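PDB 1T3B: Thiol:disulfide interchange protein DsbC from Haemophilus influenzae, which probably shuffles incorrect disulfide bonds in periplasmic proteins as a thioredoxin-family isomerase, and may also donate its own disulfide to them. Local coordinates for residues M78-A83 / G115-Y120; F93-C98 / N130-Q135; Y120-R125 / K168-L173; E137-A142 / N156-V161. All coordinates share one frame; numbering follows the deposited sequence.

Contact 1: residues M78-A83 / G115-Y120; sequences MIVYPA and GITVRY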
loop_
_atom_site.group_PDB
_atom_site.type_symbol
_atom_site.label_atom_id
_atom_site.label_comp_id
_atom_site.label_asym_id
_atom_site.label_seq_id
_atom_site.Cartn_x
_atom_site.Cartn_y
_atom_site.Cartn_z
ATOM N N MET A 78 -11.735 20.725 21.104
ATOM C CA MET A 78 -11.991 19.573 21.939
ATOM C C MET A 78 -12.789 19.996 23.151
ATOM O O MET A 78 -12.620 21.099 23.649
ATOM C CB MET A 78 -10.664 18.955 22.376
ATOM C CG MET A 78 -9.913 18.315 21.231
ATOM S SD MET A 78 -8.217 17.909 21.640
ATOM C CE MET A 78 -7.493 18.045 20.053
ATOM N N ILE A 79 -13.674 19.117 23.610
ATOM C CA ILE A 79 -14.481 19.390 24.782
ATOM C C ILE A 79 -13.780 18.696 25.944
ATOM O O ILE A 79 -13.996 17.524 26.195
ATOM C CB ILE A 79 -15.903 18.864 24.587
ATOM C CG1 ILE A 79 -16.499 19.497 23.322
ATOM C CG2 ILE A 79 -16.739 19.191 25.814
ATOM C CD1 ILE A 79 -17.997 19.341 23.162
ATOM N N VAL A 80 -12.933 19.445 26.646
ATOM C CA VAL A 80 -12.125 18.920 27.742
ATOM C C VAL A 80 -12.759 18.773 29.121
ATOM O O VAL A 80 -13.576 19.580 29.536
ATOM C CB VAL A 80 -10.847 19.770 27.913
ATOM C CG1 VAL A 80 -9.817 19.023 28.730
ATOM C CG2 VAL A 80 -10.301 20.148 26.564
ATOM N N TYR A 81 -12.332 17.731 29.822
ATOM C CA TYR A 81 -12.773 17.412 31.167
ATOM C C TYR A 81 -11.492 17.099 31.950
ATOM O O TYR A 81 -11.236 15.944 32.273
ATOM C CB TYR A 81 -13.670 16.167 31.151
ATOM C CG TYR A 81 -15.029 16.375 30.536
ATOM C CD1 TYR A 81 -16.109 16.759 31.315
ATOM C CD2 TYR A 81 -15.232 16.205 29.176
ATOM C CE1 TYR A 81 -17.354 16.967 30.757
ATOM C CE2 TYR A 81 -16.474 16.412 28.610
ATOM C CZ TYR A 81 -17.532 16.794 29.406
ATOM O OH TYR A 81 -18.773 17.002 28.851
ATOM N N PRO A 82 -10.686 18.126 32.278
ATOM C CA PRO A 82 -9.419 18.002 33.014
ATOM C C PRO A 82 -9.540 17.236 34.321
ATOM O O PRO A 82 -10.635 17.084 34.854
ATOM C CB PRO A 82 -9.010 19.452 33.256
ATOM C CG PRO A 82 -9.753 20.226 32.196
ATOM C CD PRO A 82 -11.080 19.542 32.184
ATOM N N ALA A 83 -8.417 16.760 34.844
ATOM C CA ALA A 83 -8.429 16.025 36.104
ATOM C C ALA A 83 -7.645 16.805 37.150
ATOM O O ALA A 83 -6.694 17.506 36.793
ATOM C CB ALA A 83 -7.815 14.652 35.915
ATOM N N GLY A 115 -6.307 10.453 37.250
ATOM C CA GLY A 115 -5.327 11.344 36.660
ATOM C C GLY A 115 -5.349 11.352 35.147
ATOM O O GLY A 115 -4.317 11.576 34.509
ATOM N N ILE A 116 -6.518 11.106 34.560
ATOM C CA ILE A 116 -6.632 11.093 33.105
ATOM C C ILE A 116 -7.589 12.166 32.604
ATOM O O ILE A 116 -8.770 12.151 32.911
ATOM C CB ILE A 116 -7.126 9.720 32.582
ATOM C CG1 ILE A 116 -6.275 8.588 33.160
ATOM C CG2 ILE A 116 -7.039 9.682 31.061
ATOM C CD1 ILE A 116 -6.655 7.208 32.664
ATOM N N THR A 117 -7.052 13.096 31.830
ATOM C CA THR A 117 -7.819 14.185 31.240
ATOM C C THR A 117 -8.474 13.695 29.951
ATOM O O THR A 117 -7.776 13.314 29.006
ATOM C CB THR A 117 -6.902 15.366 30.884
ATOM O OG1 THR A 117 -6.548 16.069 32.077
ATOM C CG2 THR A 117 -7.584 16.305 29.912
ATOM N N VAL A 118 -9.803 13.713 29.899
ATOM C CA VAL A 118 -10.512 13.260 28.708
ATOM C C VAL A 118 -10.824 14.434 27.781
ATOM O O VAL A 118 -11.418 15.416 28.191
ATOM C CB VAL A 118 -11.813 12.528 29.093
ATOM C CG1 VAL A 118 -12.539 12.063 27.849
ATOM C CG2 VAL A 118 -11.493 11.338 29.984
ATOM N N ARG A 119 -10.408 14.331 26.525
ATOM C CA ARG A 119 -10.633 15.390 25.546
ATOM C C ARG A 119 -11.442 14.839 24.376
ATOM O O ARG A 119 -10.978 13.965 23.658
ATOM C CB ARG A 119 -9.290 15.925 25.045
ATOM C CG ARG A 119 -8.210 15.975 26.119
ATOM C CD ARG A 119 -7.008 16.801 25.683
ATOM N NE ARG A 119 -6.479 16.351 24.402
ATOM C CZ ARG A 119 -5.420 16.876 23.797
ATOM N NH1 ARG A 119 -4.763 17.883 24.358
ATOM N NH2 ARG A 119 -5.019 16.391 22.631
ATOM N N TYR A 120 -12.649 15.350 24.179
ATOM C CA TYR A 120 -13.494 14.855 23.108
ATOM C C TYR A 120 -13.390 15.561 21.775
ATOM O O TYR A 120 -13.326 16.784 21.687
ATOM C CB TYR A 120 -14.977 14.879 23.494
ATOM C CG TYR A 120 -15.406 13.985 24.628
ATOM C CD1 TYR A 120 -15.262 12.599 24.568
ATOM C CD2 TYR A 120 -16.001 14.530 25.753
ATOM C CE1 TYR A 120 -15.710 11.785 25.614
ATOM C CE2 TYR A 120 -16.444 13.729 26.789
ATOM C CZ TYR A 120 -16.298 12.371 26.719
ATOM O OH TYR A 120 -16.735 11.632 27.784
#
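Y81 brings CE2 to the edge of the Y120 ring, near its plane and 3.2 Å from Y120 CE2; the rings stand steeply to each other, at 78°, and do not stack. Because both side chains leave on the same face of the sheet, the rings can meet diagonally, although Y81 pairs with V118 and Y120 with I79. The phenol of Y81 runs on to N150 and H105. On the other face, M78 stretches its extended chain across R119 and sets SD over a face of the guanidinium, 3.6 Å from NE; that group is held by N72 and T91. Farther along, V80 CG1 lies 3.7 Å from T117 CG2. Between the faces, I79 and Y120 bond in both directions: I79 N reaches a lone pair of Y120 O at 3.0 Å, whereas Y120 N comes from above the carbonyl plane of I79 O at 3.3 Å. Y81 N adds a bond of 3.0 Å to V118 O. Within this chain 79-81 is an outermost strand, antiparallel to 116-122; then come 88-94, parallel to 116-122, and 184-186, antiparallel to 88-94, as in thioredoxin-fold sheets.

Contact 2: residues F93-C98 / N130-Q135; sequences FMDITC and NQTAKQ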
loop_
_atom_site.group_PDB
_atom_site.type_symbol
_atom_site.label_atom_id
_atom_site.label_comp_id
_atom_site.label_asym_id
_atom_site.label_seq_id
_atom_site.Cartn_x
_atom_site.Cartn_y
_atom_site.Cartn_z
ATOM N N PHE A 93 -12.687 9.850 20.480
ATOM C CA PHE A 93 -13.602 10.168 19.387
ATOM C C PHE A 93 -14.934 9.619 19.842
ATOM O O PHE A 93 -15.084 8.439 20.124
ATOM C CB PHE A 93 -13.160 9.538 18.073
ATOM C CG PHE A 93 -12.000 10.241 17.434
ATOM C CD1 PHE A 93 -10.696 9.961 17.824
ATOM C CD2 PHE A 93 -12.210 11.209 16.457
ATOM C CE1 PHE A 93 -9.619 10.636 17.247
ATOM C CE2 PHE A 93 -11.148 11.885 15.880
ATOM C CZ PHE A 93 -9.850 11.599 16.276
ATOM N N MET A 94 -15.919 10.489 19.918
ATOM C CA MET A 94 -17.183 10.070 20.453
ATOM C C MET A 94 -18.391 10.436 19.611
ATOM O O MET A 94 -18.334 11.341 18.788
ATOM C CB MET A 94 -17.268 10.662 21.855
ATOM C CG MET A 94 -18.574 10.524 22.536
ATOM S SD MET A 94 -19.000 12.122 23.225
ATOM C CE MET A 94 -19.734 12.895 21.833
ATOM N N ASP A 95 -19.476 9.695 19.810
ATOM C CA ASP A 95 -20.727 9.921 19.100
ATOM C C ASP A 95 -21.813 10.002 20.169
ATOM O O ASP A 95 -21.754 9.298 21.170
ATOM C CB ASP A 95 -21.006 8.772 18.131
ATOM C CG ASP A 95 -22.145 9.078 17.181
ATOM O OD1 ASP A 95 -23.241 9.441 17.670
ATOM O OD2 ASP A 95 -21.946 8.957 15.951
ATOM N N ILE A 96 -22.809 10.849 19.959
ATOM C CA ILE A 96 -23.849 11.042 20.958
ATOM C C ILE A 96 -24.914 9.972 21.007
ATOM O O ILE A 96 -25.693 9.897 21.958
ATOM C CB ILE A 96 -24.522 12.416 20.783
ATOM C CG1 ILE A 96 -25.011 12.579 19.348
ATOM C CG2 ILE A 96 -23.541 13.508 21.116
ATOM C CD1 ILE A 96 -25.699 13.868 19.096
ATOM N N THR A 97 -24.943 9.134 19.988
ATOM C CA THR A 97 -25.932 8.076 19.933
ATOM C C THR A 97 -25.260 6.729 20.176
ATOM O O THR A 97 -25.706 5.712 19.651
ATOM C CB THR A 97 -26.594 8.046 18.550
ATOM O OG1 THR A 97 -25.580 7.867 17.543
ATOM C CG2 THR A 97 -27.360 9.342 18.296
ATOM N N CYS A 98 -24.193 6.719 20.968
ATOM C CA CYS A 98 -23.458 5.489 21.225
ATOM C C CYS A 98 -23.416 5.121 22.712
ATOM O O CYS A 98 -22.837 5.835 23.529
ATOM C CB CYS A 98 -22.052 5.626 20.612
ATOM S SG CYS A 98 -20.630 4.962 21.534
ATOM N N ASN A 130 -27.453 14.046 8.809
ATOM C CA ASN A 130 -28.628 13.732 9.608
ATOM C C ASN A 130 -28.733 14.587 10.853
ATOM O O ASN A 130 -27.753 15.180 11.294
ATOM C CB ASN A 130 -28.657 12.247 9.979
ATOM C CG ASN A 130 -27.429 11.802 10.741
ATOM O OD1 ASN A 130 -26.294 11.956 10.280
ATOM N ND2 ASN A 130 -27.654 11.226 11.915
ATOM N N GLN A 131 -29.944 14.658 11.397
ATOM C CA GLN A 131 -30.236 15.445 12.580
ATOM C C GLN A 131 -29.116 15.304 13.614
ATOM O O GLN A 131 -28.675 16.283 14.227
ATOM C CB GLN A 131 -31.561 14.967 13.162
ATOM C CG GLN A 131 -32.230 15.937 14.126
ATOM C CD GLN A 131 -33.431 15.322 14.843
ATOM O OE1 GLN A 131 -33.290 14.380 15.637
ATOM N NE2 GLN A 131 -34.619 15.851 14.561
ATOM N N THR A 132 -28.653 14.071 13.782
ATOM C CA THR A 132 -27.592 13.727 14.722
ATOM C C THR A 132 -26.233 14.377 14.450
ATOM O O THR A 132 -25.533 14.789 15.371
ATOM C CB THR A 132 -27.419 12.216 14.746
ATOM O OG1 THR A 132 -28.617 11.622 15.258
ATOM C CG2 THR A 132 -26.228 11.818 15.602
ATOM N N ALA A 133 -25.849 14.455 13.187
ATOM C CA ALA A 133 -24.577 15.067 12.848
ATOM C C ALA A 133 -24.693 16.577 13.008
ATOM O O ALA A 133 -23.707 17.276 13.254
ATOM C CB ALA A 133 -24.209 14.726 11.424
ATOM N N LYS A 134 -25.915 17.072 12.873
ATOM C CA LYS A 134 -26.178 18.502 12.977
ATOM C C LYS A 134 -26.220 18.943 14.437
ATOM O O LYS A 134 -25.866 20.077 14.772
ATOM C CB LYS A 134 -27.515 18.826 12.305
ATOM C CG LYS A 134 -27.726 18.146 10.950
ATOM C CD LYS A 134 -27.368 19.029 9.775
ATOM N N GLN A 135 -26.671 18.044 15.305
ATOM C CA GLN A 135 -26.753 18.351 16.727
ATOM C C GLN A 135 -25.360 18.433 17.328
ATOM O O GLN A 135 -25.092 19.260 18.197
ATOM C CB GLN A 135 -27.558 17.278 17.447
ATOM C CG GLN A 135 -28.909 17.048 16.830
ATOM C CD GLN A 135 -29.654 15.944 17.511
ATOM O OE1 GLN A 135 -29.150 14.836 17.635
ATOM N NE2 GLN A 135 -30.862 16.235 17.961
#
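D95 touches T132 lightly, OD1 standing 4.3 Å from the methyl CG2, and its carboxylate is mainly occupied with its own turn. OD1 takes two bonds from T97: the backbone N arrives at 2.9 Å on the anti side of the carboxylate, nearly straight at 171°, and OG1 comes from above the carboxylate plane at 2.8 Å. The first makes an Asx turn, and together they bind the residues just after strand 88-94 into a compact type I turn; OD2 meanwhile accepts from R125 N. I96 does most of the reaching. With CG1 held between the backbone N and the carbonyl carbon (chi1 53°), its ethyl arm is directed at helix 131-141. The I96 and T132 side chains lie side by side and point opposite ways, I96 CG1 lying 4.0 Å from T132 CG2. The tip, CD1, sits 3.8 Å from T132 O and 3.9 Å from Q135 OE1, so it meets polar atoms by packing alone. Next comes T97, whose methyl faces that of T132 tip to tip, CG2 to CG2 at 3.8 Å. While its OG1 is engaged by D95, CG2 is the branch turned to the helix. C98 then occupies the N-cap position of the following helix and is joined to C101 by the redox-active disulfide: the turn packed on T132 leads directly into the CxxC active site of a thioredoxin-type domain.

Contact 3: residues Y120-R125 / K168-L173; sequences YLAFPR and KKHYEL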
loop_
_atom_site.group_PDB
_atom_site.type_symbol
_atom_site.label_atom_id
_atom_site.label_comp_id
_atom_site.label_asym_id
_atom_site.label_seq_id
_atom_site.Cartn_x
_atom_site.Cartn_y
_atom_site.Cartn_z
ATOM N N TYR A 120 -12.649 15.350 24.179
ATOM C CA TYR A 120 -13.494 14.855 23.108
ATOM C C TYR A 120 -13.390 15.561 21.775
ATOM O O TYR A 120 -13.326 16.784 21.687
ATOM C CB TYR A 120 -14.977 14.879 23.494
ATOM C CG TYR A 120 -15.406 13.985 24.628
ATOM C CD1 TYR A 120 -15.262 12.599 24.568
ATOM C CD2 TYR A 120 -16.001 14.530 25.753
ATOM C CE1 TYR A 120 -15.710 11.785 25.614
ATOM C CE2 TYR A 120 -16.444 13.729 26.789
ATOM C CZ TYR A 120 -16.298 12.371 26.719
ATOM O OH TYR A 120 -16.735 11.632 27.784
ATOM N N LEU A 121 -13.410 14.732 20.741
ATOM C CA LEU A 121 -13.404 15.138 19.354
ATOM C C LEU A 121 -14.683 14.466 18.882
ATOM O O LEU A 121 -15.101 13.468 19.455
ATOM C CB LEU A 121 -12.199 14.554 18.627
ATOM C CG LEU A 121 -10.924 15.362 18.799
ATOM C CD1 LEU A 121 -9.779 14.690 18.122
ATOM C CD2 LEU A 121 -11.144 16.733 18.201
ATOM N N ALA A 122 -15.312 15.000 17.850
ATOM C CA ALA A 122 -16.544 14.404 17.381
ATOM C C ALA A 122 -16.306 13.361 16.308
ATOM O O ALA A 122 -15.369 13.448 15.514
ATOM C CB ALA A 122 -17.485 15.477 16.849
ATOM N N PHE A 123 -17.175 12.365 16.288
ATOM C CA PHE A 123 -17.076 11.346 15.283
ATOM C C PHE A 123 -18.457 10.855 14.909
ATOM O O PHE A 123 -18.877 9.788 15.350
ATOM C CB PHE A 123 -16.229 10.172 15.765
ATOM C CG PHE A 123 -15.834 9.236 14.660
ATOM C CD1 PHE A 123 -14.755 9.533 13.829
ATOM C CD2 PHE A 123 -16.586 8.096 14.396
ATOM C CE1 PHE A 123 -14.435 8.715 12.759
ATOM C CE2 PHE A 123 -16.273 7.271 13.322
ATOM C CZ PHE A 123 -15.198 7.585 12.505
ATOM N N PRO A 124 -19.206 11.649 14.126
ATOM C CA PRO A 124 -20.549 11.212 13.724
ATOM C C PRO A 124 -20.474 10.069 12.702
ATOM O O PRO A 124 -20.204 10.273 11.513
ATOM C CB PRO A 124 -21.191 12.490 13.175
ATOM C CG PRO A 124 -20.037 13.335 12.783
ATOM C CD PRO A 124 -19.025 13.085 13.865
ATOM N N ARG A 125 -20.717 8.862 13.200
ATOM C CA ARG A 125 -20.657 7.635 12.411
ATOM C C ARG A 125 -21.562 7.584 11.181
ATOM O O ARG A 125 -21.085 7.321 10.079
ATOM C CB ARG A 125 -20.936 6.436 13.325
ATOM C CG ARG A 125 -19.878 6.242 14.397
ATOM C CD ARG A 125 -20.288 5.192 15.414
ATOM N NE ARG A 125 -21.566 5.495 16.046
ATOM C CZ ARG A 125 -22.105 4.774 17.022
ATOM N NH1 ARG A 125 -21.468 3.709 17.479
ATOM N NH2 ARG A 125 -23.281 5.111 17.533
ATOM N N LYS A 168 -17.006 17.610 10.958
ATOM C CA LYS A 168 -16.519 17.006 9.730
ATOM C C LYS A 168 -15.002 16.919 9.788
ATOM O O LYS A 168 -14.424 15.871 9.499
ATOM C CB LYS A 168 -16.964 17.842 8.534
ATOM C CG LYS A 168 -16.760 17.193 7.179
ATOM C CD LYS A 168 -17.450 18.013 6.083
ATOM C CE LYS A 168 -17.057 17.523 4.709
ATOM N NZ LYS A 168 -15.571 17.531 4.528
ATOM N N LYS A 169 -14.356 18.009 10.181
ATOM C CA LYS A 169 -12.904 18.004 10.271
ATOM C C LYS A 169 -12.449 16.963 11.293
ATOM O O LYS A 169 -11.445 16.291 11.096
ATOM C CB LYS A 169 -12.382 19.395 10.645
ATOM C CG LYS A 169 -10.864 19.475 10.785
ATOM C CD LYS A 169 -10.388 20.916 10.857
ATOM C CE LYS A 169 -10.923 21.642 12.086
ATOM N NZ LYS A 169 -10.579 23.099 12.053
ATOM N N HIS A 170 -13.200 16.822 12.379
ATOM C CA HIS A 170 -12.865 15.839 13.407
ATOM C C HIS A 170 -13.077 14.434 12.871
ATOM O O HIS A 170 -12.329 13.514 13.177
ATOM C CB HIS A 170 -13.742 16.037 14.647
ATOM C CG HIS A 170 -13.424 17.278 15.420
ATOM N ND1 HIS A 170 -14.163 17.687 16.510
ATOM C CD2 HIS A 170 -12.431 18.187 15.276
ATOM C CE1 HIS A 170 -13.637 18.793 17.003
ATOM N NE2 HIS A 170 -12.585 19.119 16.274
ATOM N N TYR A 171 -14.116 14.279 12.069
ATOM C CA TYR A 171 -14.439 12.996 11.479
ATOM C C TYR A 171 -13.306 12.510 10.578
ATOM O O TYR A 171 -12.741 11.443 10.774
ATOM C CB TYR A 171 -15.702 13.141 10.660
ATOM C CG TYR A 171 -16.196 11.845 10.114
ATOM C CD1 TYR A 171 -17.089 11.066 10.836
ATOM C CD2 TYR A 171 -15.776 11.391 8.867
ATOM C CE1 TYR A 171 -17.558 9.864 10.326
ATOM C CE2 TYR A 171 -16.235 10.194 8.348
ATOM C CZ TYR A 171 -17.125 9.432 9.079
ATOM O OH TYR A 171 -17.586 8.242 8.570
ATOM N N GLU A 172 -12.990 13.314 9.580
ATOM C CA GLU A 172 -11.936 12.994 8.642
ATOM C C GLU A 172 -10.611 12.682 9.326
ATOM O O GLU A 172 -9.882 11.809 8.874
ATOM C CB GLU A 172 -11.797 14.146 7.652
ATOM C CG GLU A 172 -13.122 14.483 6.980
ATOM C CD GLU A 172 -13.041 15.712 6.112
ATOM O OE1 GLU A 172 -12.388 16.690 6.532
ATOM O OE2 GLU A 172 -13.644 15.711 5.018
ATOM N N LEU A 173 -10.291 13.379 10.411
ATOM C CA LEU A 173 -9.043 13.118 11.135
ATOM C C LEU A 173 -9.116 11.771 11.822
ATOM O O LEU A 173 -8.096 11.119 12.038
ATOM C CB LEU A 173 -8.769 14.191 12.199
ATOM C CG LEU A 173 -7.711 13.853 13.267
ATOM C CD1 LEU A 173 -6.325 13.884 12.649
ATOM C CD2 LEU A 173 -7.782 14.839 14.423
#
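L121 drops its CD2 methyl almost exactly onto the centre of the H170 imidazole, 3.3 Å from the ring centroid and nearly on the ring normal, a CH-pi contact in which the two side chains cross at about a right angle. It lies where strand 116-122 of the thioredoxin fold is crossed by helix 166-177, the segments running at 97° to one another. The other branch of L121, CD1, packs against L173 CD2, and L71 of helix 63-72 closes in on both leucines. A second apolar patch forms just past the end of the strand. There F123 and Y171 make an offset stack, centroids 4.7 Å apart and planes inclined by 13°. Both side chains carry CG opposite the backbone N; the chains cross at a slant, and the rings end up nearly parallel, each over the rim of the other. P124 borders the stack, with CD 4.1 Å from Y171 CD1, and also touches A133 and M136 of helix 131-141. Its carbonyl oxygen, P124 O, approaches the tyrosine ring obliquely, 2.9 Å from Y171 CE1. Farther out, the contact turns polar. Since H170 ND1 serves as an acceptor for the strand, the imidazole proton probably sits on NE2, and the weak bond of NE2 to E77 OE1 is consistent with that. The bond to the strand itself is almost straight at the hydrogen: A122 N donates to H170 ND1 at 3.2 Å, tilted 30° from the ring plane.

Contact 4: residues E137-A142 / N156-V161; sequences EAIWTA and NLPKEV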
loop_
_atom_site.group_PDB
_atom_site.type_symbol
_atom_site.label_atom_id
_atom_site.label_comp_id
_atom_site.label_asym_id
_atom_site.label_seq_id
_atom_site.Cartn_x
_atom_site.Cartn_y
_atom_site.Cartn_z
ATOM N N GLU A 137 -22.687 19.331 15.765
ATOM C CA GLU A 137 -22.010 20.530 15.297
ATOM C C GLU A 137 -22.416 21.619 16.279
ATOM O O GLU A 137 -21.591 22.379 16.777
ATOM C CB GLU A 137 -22.474 20.890 13.893
ATOM C CG GLU A 137 -21.355 21.007 12.890
ATOM C CD GLU A 137 -20.437 22.168 13.170
ATOM O OE1 GLU A 137 -20.960 23.268 13.417
ATOM O OE2 GLU A 137 -19.200 21.994 13.127
ATOM N N ALA A 138 -23.708 21.661 16.569
ATOM C CA ALA A 138 -24.241 22.634 17.493
ATOM C C ALA A 138 -23.506 22.506 18.812
ATOM O O ALA A 138 -23.005 23.492 19.346
ATOM C CB ALA A 138 -25.720 22.400 17.698
ATOM N N ILE A 139 -23.428 21.289 19.332
ATOM C CA ILE A 139 -22.770 21.056 20.607
ATOM C C ILE A 139 -21.311 21.463 20.650
ATOM O O ILE A 139 -20.876 22.084 21.606
ATOM C CB ILE A 139 -22.844 19.569 21.018
ATOM C CG1 ILE A 139 -24.293 19.155 21.232
ATOM C CG2 ILE A 139 -22.062 19.342 22.288
ATOM C CD1 ILE A 139 -24.465 17.667 21.441
ATOM N N TRP A 140 -20.561 21.108 19.617
ATOM C CA TRP A 140 -19.134 21.396 19.567
ATOM C C TRP A 140 -18.757 22.855 19.366
ATOM O O TRP A 140 -17.627 23.255 19.668
ATOM C CB TRP A 140 -18.479 20.534 18.484
ATOM C CG TRP A 140 -17.681 19.397 19.037
ATOM C CD1 TRP A 140 -16.328 19.371 19.265
ATOM C CD2 TRP A 140 -18.194 18.159 19.525
ATOM N NE1 TRP A 140 -15.976 18.192 19.875
ATOM C CE2 TRP A 140 -17.103 17.432 20.047
ATOM C CE3 TRP A 140 -19.469 17.597 19.578
ATOM C CZ2 TRP A 140 -17.254 16.171 20.613
ATOM C CZ3 TRP A 140 -19.623 16.357 20.133
ATOM C CH2 TRP A 140 -18.522 15.653 20.648
ATOM N N THR A 141 -19.704 23.646 18.860
ATOM C CA THR A 141 -19.487 25.072 18.595
ATOM C C THR A 141 -20.290 25.990 19.512
ATOM O O THR A 141 -20.232 27.214 19.382
ATOM C CB THR A 141 -19.852 25.428 17.145
ATOM O OG1 THR A 141 -21.209 25.052 16.896
ATOM C CG2 THR A 141 -18.938 24.713 16.166
ATOM N N ALA A 142 -21.034 25.392 20.439
ATOM C CA ALA A 142 -21.866 26.132 21.382
ATOM C C ALA A 142 -21.069 27.170 22.179
ATOM O O ALA A 142 -19.875 27.323 21.955
ATOM C CB ALA A 142 -22.540 25.154 22.316
ATOM N N ASN A 156 -30.987 15.733 26.566
ATOM C CA ASN A 156 -31.439 17.032 26.076
ATOM C C ASN A 156 -30.672 17.481 24.842
ATOM O O ASN A 156 -29.680 18.187 24.958
ATOM C CB ASN A 156 -31.266 18.099 27.154
ATOM C CG ASN A 156 -31.933 17.730 28.462
ATOM O OD1 ASN A 156 -33.025 17.172 28.475
ATOM N ND2 ASN A 156 -31.288 18.067 29.576
ATOM N N LEU A 157 -31.116 17.086 23.659
ATOM C CA LEU A 157 -30.415 17.504 22.455
ATOM C C LEU A 157 -30.806 18.925 22.100
ATOM O O LEU A 157 -31.872 19.385 22.479
ATOM C CB LEU A 157 -30.740 16.568 21.300
ATOM C CG LEU A 157 -30.088 15.202 21.490
ATOM C CD1 LEU A 157 -30.577 14.247 20.421
ATOM C CD2 LEU A 157 -28.578 15.346 21.408
ATOM N N PRO A 158 -29.934 19.656 21.391
ATOM C CA PRO A 158 -30.262 21.031 21.013
ATOM C C PRO A 158 -31.402 21.057 20.011
ATOM O O PRO A 158 -31.430 20.250 19.081
ATOM C CB PRO A 158 -28.950 21.553 20.427
ATOM C CG PRO A 158 -28.270 20.325 19.949
ATOM C CD PRO A 158 -28.534 19.352 21.060
ATOM N N LYS A 159 -32.344 21.974 20.211
ATOM C CA LYS A 159 -33.487 22.104 19.324
ATOM C C LYS A 159 -33.029 22.635 17.975
ATOM O O LYS A 159 -33.296 22.031 16.937
ATOM C CB LYS A 159 -34.519 23.044 19.932
ATOM N N GLU A 160 -32.343 23.772 17.983
ATOM C CA GLU A 160 -31.858 24.337 16.733
ATOM C C GLU A 160 -30.761 23.411 16.228
ATOM O O GLU A 160 -30.628 22.299 16.733
ATOM C CB GLU A 160 -31.351 25.767 16.961
ATOM C CG GLU A 160 -30.436 25.950 18.156
ATOM C CD GLU A 160 -29.049 25.366 17.942
ATOM O OE1 GLU A 160 -28.931 24.127 17.819
ATOM O OE2 GLU A 160 -28.070 26.148 17.900
ATOM N N VAL A 161 -29.964 23.840 15.256
ATOM C CA VAL A 161 -28.926 22.955 14.753
ATOM C C VAL A 161 -28.100 23.626 13.685
ATOM O O VAL A 161 -28.606 24.465 12.947
ATOM C CB VAL A 161 -29.551 21.662 14.173
ATOM C CG1 VAL A 161 -29.058 21.416 12.756
ATOM C CG2 VAL A 161 -29.227 20.489 15.065
#
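A138 and P158 form the middle of this contact, the alanine methyl CB facing the proline ring at CG across 4.0 Å. One side of helix 131-141 is involved: I139, next along, brings its CG1 to within 4.2 Å of P158 CD, so the pyrrolidine lies against two consecutive helix residues. I139 also packs on A148, L149 and A152 of helix 145-153, and thereby bridges the loop and the neighbouring helix. The backbone of V161 completes the apolar part, its CA 4.4 Å from A138 CB.

A polar group meets an apolar one in a single place. E160 bends back over the same alanine, with OE1 3.6 Å from A138 CB. Its CG sits between the backbone N and the carbonyl carbon (chi1 47°), and a second bend at chi2 folds the carboxylate toward the helix; OE2 has a long, weak ion pair with K162.

No hydrogen bond joins the two segments; E137 OE2, off the contact, accepts instead from I166 N at the start of helix 166-177. Loop 156-161 packs on helix 131-141, whose I139 also meets helix 145-153; the two helices belong to the helical insertion that DsbC-type isomerases carry within their thioredoxin fold.

Overall arrangement
All four contacts belong to one thioredoxin-like unit. Contacts 1 and 3 share Y120 on strand 116-122, their centres about 16 Å apart. Contact 2 joins contact 3 through the adjacent strand, where M94 O and F123 N, 2.9 Å apart, probably hydrogen-bond, and its other half shares helix 131-141 with contact 4; both lie about 10 Å from contact 2, centre to centre. W140 of contact 4 touches the other three: its CH2 lies 3.2 Å from M94 CE of contact 2, its CD1 3.6 Å from H170 CE1 of contact 3 and its NE1 3.7 Å from I79 CG1 of contact 1. Contact 2 holds redox-active C98, which R125 of contact 3 touches.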